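Local coordinates for conserved hypothetical protein NMB0706 (Neisseria meningitidis, PDB 1RV9), which is of unproven function but belongs to the family named multi-copper polyphenol oxidoreductase laccase, built on an alpha-beta-beta-alpha architecture, at residues 87-92 against 107-112; 121-126 against 151-156; 192-197 against 202-207. All coordinates share one frame; numbering follows the deposited sequence.

The three contacts illustrate how chemistry follows place in a layered fold. Contacts 1 and 2 are buried and share the six-stranded sheet: residues 87-92 come from its outer strand 86-88 and meet the five-stranded sheet, whereas residues 121-126 run through its interior and meet a helix. Strands 110-115 and 119-125 follow each other in the chain, and the two contact centres lie about 14 Å apart. Both depend on apolar and sulfur contacts without a hydrogen bond between their segments. Contact 3, whose centre is about 33 Å from that of contact 1, is a partly exposed hairpin in a separate small sheet, joined by backbone hydrogen bonds, with aromatic rings on one face.

Contact 1: residues 87-92 against 107-112; sequences VNAAEA and GKVACA
Ala89 and Val109 meet through methyl groups, with CB of Ala89 3.8 Å from CG1 of Val109. The same alanine methyl also lies against a sulfur, SG of Cys111, at 3.7 Å, and so fits into the notch between two side chains of the facing segment. Val109 sets its CG1 between its own backbone N and carbonyl carbon (chi1 59°), which brings this branch up to the turn; it lies 3.6 Å from the backbone N of Ala90, while the other branch, CG2, comes within 3.9 Å of the carbonyl O of Ala89. No hydrogen bond joins the segments, and the contact is apolar. The turn carrying the alanines is braced from within: Glu91 N bonds to Asn88 O, and Asn88 ND2 reaches Glu91 OE1 at 3.0 Å, meeting it from above the carboxylate plane. That polar pair is on an exposed part of the turn, while the buried Ala89 faces inward and also touches Ser102 and Ala76. With small side chains at the interface, the turn after strand 86-88 of the six-stranded sheet lies close against Val109 and the beginning of strand 110-115 of the five-stranded one, an inter-sheet contact of the alpha-beta-beta-alpha sandwich.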
loop_
_atom_site.group_PDB
_atom_site.type_symbol
_atom_site.label_atom_id
_atom_site.label_comp_id
_atom_site.label_asym_id
_atom_site.label_seq_id
_atom_site.Cartn_x
_atom_site.Cartn_y
_atom_site.Cartn_z
ATOM N N VAL A 87 -13.698 0.493 1.905
ATOM C CA VAL A 87 -14.757 1.453 1.624
ATOM C C VAL A 87 -14.755 1.827 0.148
ATOM O O VAL A 87 -13.807 1.522 -0.574
ATOM C CB VAL A 87 -14.580 2.757 2.431
ATOM C CG1 VAL A 87 -14.631 2.460 3.919
ATOM C CG2 VAL A 87 -13.259 3.431 2.062
ATOM N N ASN A 88 -15.829 2.467 -0.304
ATOM C CA ASN A 88 -15.892 2.927 -1.686
ATOM C C ASN A 88 -15.170 4.267 -1.668
ATOM O O ASN A 88 -15.554 5.173 -0.928
ATOM C CB ASN A 88 -17.341 3.118 -2.144
ATOM C CG ASN A 88 -18.042 1.804 -2.413
ATOM O OD1 ASN A 88 -17.432 0.850 -2.898
ATOM N ND2 ASN A 88 -19.336 1.750 -2.121
ATOM N N ALA A 89 -14.117 4.392 -2.469
ATOM C CA ALA A 89 -13.340 5.624 -2.495
ATOM C C ALA A 89 -14.182 6.857 -2.781
ATOM O O ALA A 89 -13.944 7.919 -2.201
ATOM C CB ALA A 89 -12.212 5.511 -3.517
ATOM N N ALA A 90 -15.168 6.714 -3.661
ATOM C CA ALA A 90 -16.036 7.829 -4.026
ATOM C C ALA A 90 -16.852 8.343 -2.842
ATOM O O ALA A 90 -17.305 9.489 -2.847
ATOM C CB ALA A 90 -16.967 7.413 -5.167
ATOM N N GLU A 91 -17.032 7.503 -1.827
ATOM C CA GLU A 91 -17.800 7.884 -0.642
ATOM C C GLU A 91 -16.896 8.296 0.518
ATOM O O GLU A 91 -17.377 8.791 1.542
ATOM C CB GLU A 91 -18.679 6.721 -0.178
ATOM C CG GLU A 91 -19.653 6.187 -1.211
ATOM C CD GLU A 91 -20.501 5.053 -0.663
ATOM O OE1 GLU A 91 -19.928 4.040 -0.211
ATOM O OE2 GLU A 91 -21.744 5.173 -0.683
ATOM N N ALA A 92 -15.594 8.095 0.363
ATOM C CA ALA A 92 -14.637 8.431 1.412
ATOM C C ALA A 92 -14.151 9.876 1.408
ATOM O O ALA A 92 -13.326 10.256 2.237
ATOM C CB ALA A 92 -13.441 7.476 1.320
ATOM N N GLY A 107 -14.009 6.331 -11.774
ATOM C CA GLY A 107 -13.009 7.188 -12.382
ATOM C C GLY A 107 -13.175 8.618 -11.898
ATOM O O GLY A 107 -12.656 9.559 -12.499
ATOM N N LYS A 108 -13.894 8.782 -10.791
ATOM C CA LYS A 108 -14.146 10.110 -10.238
ATOM C C LYS A 108 -13.344 10.399 -8.976
ATOM O O LYS A 108 -13.548 11.417 -8.317
ATOM C CB LYS A 108 -15.638 10.263 -9.943
ATOM C CG LYS A 108 -16.510 10.159 -11.183
ATOM C CD LYS A 108 -17.981 10.259 -10.829
ATOM C CE LYS A 108 -18.843 10.213 -12.078
ATOM N NZ LYS A 108 -18.529 11.348 -12.989
ATOM N N VAL A 109 -12.412 9.511 -8.656
ATOM C CA VAL A 109 -11.602 9.671 -7.457
ATOM C C VAL A 109 -10.437 8.698 -7.539
ATOM O O VAL A 109 -10.519 7.690 -8.238
ATOM C CB VAL A 109 -12.457 9.354 -6.197
ATOM C CG1 VAL A 109 -12.996 7.929 -6.285
ATOM C CG2 VAL A 109 -11.638 9.545 -4.927
ATOM N N ALA A 110 -9.348 9.012 -6.846
ATOM C CA ALA A 110 -8.193 8.125 -6.824
ATOM C C ALA A 110 -8.154 7.379 -5.496
ATOM O O ALA A 110 -8.382 7.969 -4.431
ATOM C CB ALA A 110 -6.903 8.930 -7.003
ATOM N N CYS A 111 -7.894 6.075 -5.562
ATOM C CA CYS A 111 -7.776 5.256 -4.363
ATOM C C CYS A 111 -6.341 5.430 -3.905
ATOM O O CYS A 111 -5.432 5.516 -4.733
ATOM C CB CYS A 111 -8.019 3.782 -4.678
ATOM S SG CYS A 111 -9.668 3.414 -5.290
ATOM N N ALA A 112 -6.124 5.476 -2.596
ATOM C CA ALA A 112 -4.777 5.670 -2.094
ATOM C C ALA A 112 -4.552 5.116 -0.703
ATOM O O ALA A 112 -5.460 5.088 0.127
ATOM C CB ALA A 112 -4.442 7.159 -2.098
#

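Contact 2: residues 121-126 against 151-156; sequences VLFCDR and AAMKVP
Met153, in the last turn of helix 145-153, reaches Phe123, and the sulfur makes the principal contact. SD lies 3.5 Å from CB of Phe123 and 4.9 Å from the centroid of the ring, in a direction 45° off the ring normal. This is a Met-aromatic contact of oblique approach, with the two side chains crossing at about a right angle. The methionine runs straight as far as SD and then bends (chi3 76°), which turns the terminal methyl along the strand toward Cys124. CE consequently packs 3.8 Å from CB of Phe123 and 4.0 Å from the backbone N of Cys124.

A second, lighter contact pairs unlike groups. CG1 of Val155 approaches OD2 of Asp125 at 4.1 Å, again with the side chains crossed. The carboxylate has its polar needs met elsewhere: OD1 accepts from the backbone N atoms of Thr129 and Ala130 in the turn that follows, which fixes the group while the valine methyl packs beside it.

The change of backbone direction after the helix separates the two contacts: Lys154, with a positive phi of 57°, leaves the helical path, and Val155 beyond it faces Asp125.

The Phe123 ring continues onto Leu146, Thr149 and Ile150, so helix 145-153 lies over this face of the six-stranded sheet. Met153 also touches Ala132 and Met160, on the strands that flank 119-125; the helix belongs to the crossover that links these flanking strands, 131-136 and 160-164, across the strand between them.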
loop_
_atom_site.group_PDB
_atom_site.type_symbol
_atom_site.label_atom_id
_atom_site.label_comp_id
_atom_site.label_asym_id
_atom_site.label_seq_id
_atom_site.Cartn_x
_atom_site.Cartn_y
_atom_site.Cartn_z
ATOM N N VAL A 121 -0.820 -2.310 -1.650
ATOM C CA VAL A 121 -1.189 -3.207 -2.744
ATOM C C VAL A 121 -2.246 -2.540 -3.615
ATOM O O VAL A 121 -3.283 -2.097 -3.118
ATOM C CB VAL A 121 -1.747 -4.553 -2.230
ATOM C CG1 VAL A 121 -2.040 -5.483 -3.418
ATOM C CG2 VAL A 121 -0.749 -5.202 -1.287
ATOM N N LEU A 122 -1.973 -2.449 -4.914
ATOM C CA LEU A 122 -2.920 -1.850 -5.848
ATOM C C LEU A 122 -3.548 -2.969 -6.664
ATOM O O LEU A 122 -2.895 -3.976 -6.930
ATOM C CB LEU A 122 -2.210 -0.876 -6.785
ATOM C CG LEU A 122 -1.421 0.255 -6.120
ATOM C CD1 LEU A 122 -0.823 1.139 -7.210
ATOM C CD2 LEU A 122 -2.333 1.069 -5.207
ATOM N N PHE A 123 -4.807 -2.786 -7.058
ATOM C CA PHE A 123 -5.534 -3.793 -7.838
ATOM C C PHE A 123 -6.264 -3.176 -9.023
ATOM O O PHE A 123 -6.681 -2.023 -8.977
ATOM C CB PHE A 123 -6.625 -4.460 -6.991
ATOM C CG PHE A 123 -6.126 -5.225 -5.801
ATOM C CD1 PHE A 123 -5.948 -6.604 -5.869
ATOM C CD2 PHE A 123 -5.917 -4.582 -4.584
ATOM C CE1 PHE A 123 -5.577 -7.333 -4.737
ATOM C CE2 PHE A 123 -5.546 -5.301 -3.450
ATOM C CZ PHE A 123 -5.378 -6.680 -3.527
ATOM N N CYS A 124 -6.439 -3.967 -10.076
ATOM C CA CYS A 124 -7.212 -3.533 -11.236
ATOM C C CYS A 124 -7.542 -4.794 -12.018
ATOM O O CYS A 124 -6.976 -5.851 -11.747
ATOM C CB CYS A 124 -6.427 -2.550 -12.116
ATOM S SG CYS A 124 -5.226 -3.271 -13.270
ATOM N N ASP A 125 -8.480 -4.695 -12.952
ATOM C CA ASP A 125 -8.816 -5.845 -13.783
ATOM C C ASP A 125 -8.251 -5.584 -15.179
ATOM O O ASP A 125 -7.961 -4.439 -15.535
ATOM C CB ASP A 125 -10.336 -6.089 -13.806
ATOM C CG ASP A 125 -11.122 -4.933 -14.385
ATOM O OD1 ASP A 125 -10.694 -3.772 -14.230
ATOM O OD2 ASP A 125 -12.192 -5.190 -14.983
ATOM N N ARG A 126 -8.070 -6.647 -15.954
ATOM C CA ARG A 126 -7.498 -6.538 -17.297
ATOM C C ARG A 126 -8.243 -5.581 -18.220
ATOM O O ARG A 126 -7.624 -4.903 -19.044
ATOM C CB ARG A 126 -7.436 -7.925 -17.948
ATOM C CG ARG A 126 -6.632 -8.954 -17.162
ATOM C CD ARG A 126 -5.125 -8.828 -17.381
ATOM N NE ARG A 126 -4.390 -9.730 -16.494
ATOM C CZ ARG A 126 -3.085 -9.981 -16.575
ATOM N NH1 ARG A 126 -2.346 -9.402 -17.515
ATOM N NH2 ARG A 126 -2.515 -10.809 -15.709
ATOM N N ALA A 151 -12.945 -9.013 -2.803
ATOM C CA ALA A 151 -14.384 -9.239 -2.791
ATOM C C ALA A 151 -15.158 -7.974 -3.140
ATOM O O ALA A 151 -16.132 -8.019 -3.896
ATOM C CB ALA A 151 -14.823 -9.748 -1.423
ATOM N N ALA A 152 -14.719 -6.844 -2.593
ATOM C CA ALA A 152 -15.395 -5.575 -2.830
ATOM C C ALA A 152 -15.329 -5.088 -4.274
ATOM O O ALA A 152 -16.178 -4.315 -4.712
ATOM C CB ALA A 152 -14.830 -4.513 -1.898
ATOM N N MET A 153 -14.325 -5.541 -5.015
ATOM C CA MET A 153 -14.163 -5.130 -6.407
ATOM C C MET A 153 -15.199 -5.746 -7.337
ATOM O O MET A 153 -15.511 -5.190 -8.391
ATOM C CB MET A 153 -12.760 -5.481 -6.896
ATOM C CG MET A 153 -11.675 -4.657 -6.233
ATOM S SD MET A 153 -10.048 -5.037 -6.883
ATOM C CE MET A 153 -10.119 -4.183 -8.458
ATOM N N LYS A 154 -15.718 -6.902 -6.946
ATOM C CA LYS A 154 -16.734 -7.601 -7.725
ATOM C C LYS A 154 -16.351 -7.933 -9.161
ATOM O O LYS A 154 -17.179 -7.851 -10.069
ATOM C CB LYS A 154 -18.033 -6.802 -7.729
ATOM C CG LYS A 154 -18.649 -6.621 -6.361
ATOM C CD LYS A 154 -20.041 -6.030 -6.487
ATOM C CE LYS A 154 -20.666 -5.773 -5.129
ATOM N NZ LYS A 154 -19.977 -4.673 -4.404
ATOM N N VAL A 155 -15.093 -8.294 -9.367
ATOM C CA VAL A 155 -14.629 -8.690 -10.687
ATOM C C VAL A 155 -13.961 -10.044 -10.497
ATOM O O VAL A 155 -13.464 -10.350 -9.413
ATOM C CB VAL A 155 -13.628 -7.672 -11.287
ATOM C CG1 VAL A 155 -14.379 -6.453 -11.807
ATOM C CG2 VAL A 155 -12.617 -7.250 -10.242
ATOM N N PRO A 156 -13.958 -10.885 -11.539
ATOM C CA PRO A 156 -13.340 -12.213 -11.445
ATOM C C PRO A 156 -11.880 -12.141 -11.013
ATOM O O PRO A 156 -11.081 -11.447 -11.633
ATOM C CB PRO A 156 -13.485 -12.761 -12.860
ATOM C CG PRO A 156 -14.739 -12.098 -13.347
ATOM C CD PRO A 156 -14.552 -10.679 -12.870
#

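Contact 3: residues 192-197 against 202-207; sequences TAFEGI and FLADLY
Glu195 and Leu203 are joined by a reciprocal pair of backbone hydrogen bonds, Leu203 N to Glu195 O at 2.9 Å and Glu195 N to Leu203 O at 3.0 Å. A third bond, from Asp205 N to Ala193 O, continues the pairing beyond the strand. On one face, CE2 of Phe194 lies 3.6 Å from CB of Ala204, while Phe194 also presents a ring edge to CB of Phe202, with CD2 4.0 Å away. The Phe202 ring leans across to the partner strand, its CD1 3.7 Å from CA of Gly196. On the reverse face Glu195 and Leu203 lie side by side, pointing the same way, with OE1 of Glu195 3.7 Å from CD1 of Leu203. Ile197 crosses the leucine at about a right angle, CG2 being 3.6 Å from CG of Leu203; its chi1 of 59° sets CG2 beside the backbone N and anti to the carbonyl carbon.

Strands 194-198 and 201-204 thus form an antiparallel beta hairpin, in which the Phe194-Ala204 and Gly196-Phe202 pairs are non-hydrogen-bonded and Glu195-Leu203 is the hydrogen-bonded pair between them. Strand 174-175 adds a third strand on the far side of 201-204, bonding through Val175 to Phe202.

Further out, a water donates to Leu203 O at 2.8 Å and, weakly, to Ala193 O, bridging two carbonyls that already accept backbone bonds. Phe180 completes the aromatic cluster: its ring stacks with that of Phe202 and meets Phe194 edge-to-face. Beyond the ladder, Asp205 is the N-cap of helix 206-217, OD1 accepting from the backbone N of Ala208, and the same helix packs through Ala208 and Leu209 against Ala193.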
loop_
_atom_site.group_PDB
_atom_site.type_symbol
_atom_site.label_atom_id
_atom_site.label_comp_id
_atom_site.label_asym_id
_atom_site.label_seq_id
_atom_site.Cartn_x
_atom_site.Cartn_y
_atom_site.Cartn_z
ATOM N N THR A 192 6.901 -20.421 4.590
ATOM C CA THR A 192 7.907 -20.259 3.550
ATOM C C THR A 192 8.321 -18.798 3.402
ATOM O O THR A 192 9.356 -18.499 2.806
ATOM C CB THR A 192 7.390 -20.762 2.185
ATOM O OG1 THR A 192 6.205 -20.039 1.826
ATOM C CG2 THR A 192 7.075 -22.250 2.250
ATOM N N ALA A 193 7.511 -17.895 3.951
ATOM C CA ALA A 193 7.788 -16.464 3.873
ATOM C C ALA A 193 8.487 -15.918 5.119
ATOM O O ALA A 193 8.676 -14.709 5.254
ATOM C CB ALA A 193 6.488 -15.697 3.618
ATOM N N PHE A 194 8.855 -16.812 6.031
ATOM C CA PHE A 194 9.561 -16.430 7.252
ATOM C C PHE A 194 10.860 -17.211 7.330
ATOM O O PHE A 194 10.897 -18.394 6.990
ATOM C CB PHE A 194 8.745 -16.759 8.508
ATOM C CG PHE A 194 7.531 -15.897 8.700
ATOM C CD1 PHE A 194 6.329 -16.214 8.076
ATOM C CD2 PHE A 194 7.591 -14.770 9.514
ATOM C CE1 PHE A 194 5.199 -15.417 8.266
ATOM C CE2 PHE A 194 6.468 -13.968 9.709
ATOM C CZ PHE A 194 5.271 -14.292 9.083
ATOM N N GLU A 195 11.924 -16.552 7.772
ATOM C CA GLU A 195 13.206 -17.224 7.928
ATOM C C GLU A 195 13.673 -17.038 9.363
ATOM O O GLU A 195 13.862 -15.912 9.827
ATOM C CB GLU A 195 14.257 -16.658 6.976
ATOM C CG GLU A 195 15.650 -17.213 7.254
ATOM C CD GLU A 195 16.728 -16.574 6.409
ATOM O OE1 GLU A 195 16.474 -15.503 5.824
ATOM O OE2 GLU A 195 17.841 -17.138 6.340
ATOM N N GLY A 196 13.843 -18.148 10.073
ATOM C CA GLY A 196 14.293 -18.065 11.446
ATOM C C GLY A 196 15.725 -17.577 11.491
ATOM O O GLY A 196 16.564 -18.043 10.720
ATOM N N ILE A 197 16.003 -16.631 12.380
ATOM C CA ILE A 197 17.352 -16.093 12.512
ATOM C C ILE A 197 17.833 -16.254 13.949
ATOM O O ILE A 197 18.779 -15.593 14.383
ATOM C CB ILE A 197 17.411 -14.603 12.099
ATOM C CG1 ILE A 197 16.471 -13.770 12.971
ATOM C CG2 ILE A 197 17.038 -14.465 10.628
ATOM C CD1 ILE A 197 16.506 -12.286 12.662
ATOM N N PHE A 202 12.439 -13.769 13.458
ATOM C CA PHE A 202 12.317 -14.159 12.058
ATOM C C PHE A 202 12.425 -12.955 11.145
ATOM O O PHE A 202 12.171 -11.827 11.555
ATOM C CB PHE A 202 10.940 -14.773 11.775
ATOM C CG PHE A 202 10.569 -15.901 12.681
ATOM C CD1 PHE A 202 10.776 -17.218 12.291
ATOM C CD2 PHE A 202 9.994 -15.647 13.922
ATOM C CE1 PHE A 202 10.412 -18.270 13.127
ATOM C CE2 PHE A 202 9.629 -16.689 14.763
ATOM C CZ PHE A 202 9.838 -18.001 14.365
ATOM N N LEU A 203 12.797 -13.218 9.900
ATOM C CA LEU A 203 12.838 -12.184 8.880
ATOM C C LEU A 203 11.553 -12.483 8.122
ATOM O O LEU A 203 11.383 -13.581 7.588
ATOM C CB LEU A 203 14.041 -12.355 7.955
ATOM C CG LEU A 203 15.394 -12.017 8.575
ATOM C CD1 LEU A 203 16.488 -12.207 7.537
ATOM C CD2 LEU A 203 15.375 -10.579 9.082
ATOM N N ALA A 204 10.637 -11.522 8.100
ATOM C CA ALA A 204 9.361 -11.710 7.423
ATOM C C ALA A 204 9.367 -11.070 6.044
ATOM O O ALA A 204 9.773 -9.922 5.885
ATOM C CB ALA A 204 8.237 -11.127 8.268
ATOM N N ASP A 205 8.912 -11.827 5.052
ATOM C CA ASP A 205 8.858 -11.354 3.675
ATOM C C ASP A 205 7.419 -10.969 3.323
ATOM O O ASP A 205 6.617 -11.821 2.936
ATOM C CB ASP A 205 9.343 -12.463 2.734
ATOM C CG ASP A 205 9.515 -11.992 1.308
ATOM O OD1 ASP A 205 8.932 -10.946 0.940
ATOM O OD2 ASP A 205 10.226 -12.680 0.544
ATOM N N LEU A 206 7.093 -9.687 3.463
ATOM C CA LEU A 206 5.747 -9.213 3.160
ATOM C C LEU A 206 5.337 -9.464 1.716
ATOM O O LEU A 206 4.169 -9.731 1.437
ATOM C CB LEU A 206 5.626 -7.719 3.468
ATOM C CG LEU A 206 5.583 -7.317 4.942
ATOM C CD1 LEU A 206 5.751 -5.802 5.051
ATOM C CD2 LEU A 206 4.264 -7.767 5.566
ATOM N N TYR A 207 6.287 -9.366 0.792
ATOM C CA TYR A 207 5.968 -9.593 -0.610
ATOM C C TYR A 207 5.554 -11.044 -0.817
ATOM O O TYR A 207 4.552 -11.326 -1.474
ATOM C CB TYR A 207 7.170 -9.273 -1.503
ATOM C CG TYR A 207 7.616 -7.829 -1.458
ATOM C CD1 TYR A 207 6.698 -6.786 -1.605
ATOM C CD2 TYR A 207 8.962 -7.504 -1.296
ATOM C CE1 TYR A 207 7.117 -5.456 -1.592
ATOM C CE2 TYR A 207 9.389 -6.179 -1.281
ATOM C CZ TYR A 207 8.463 -5.162 -1.431
ATOM O OH TYR A 207 8.888 -3.854 -1.422
HETATM O O HOH W 1 11.956 -14.156 4.939
#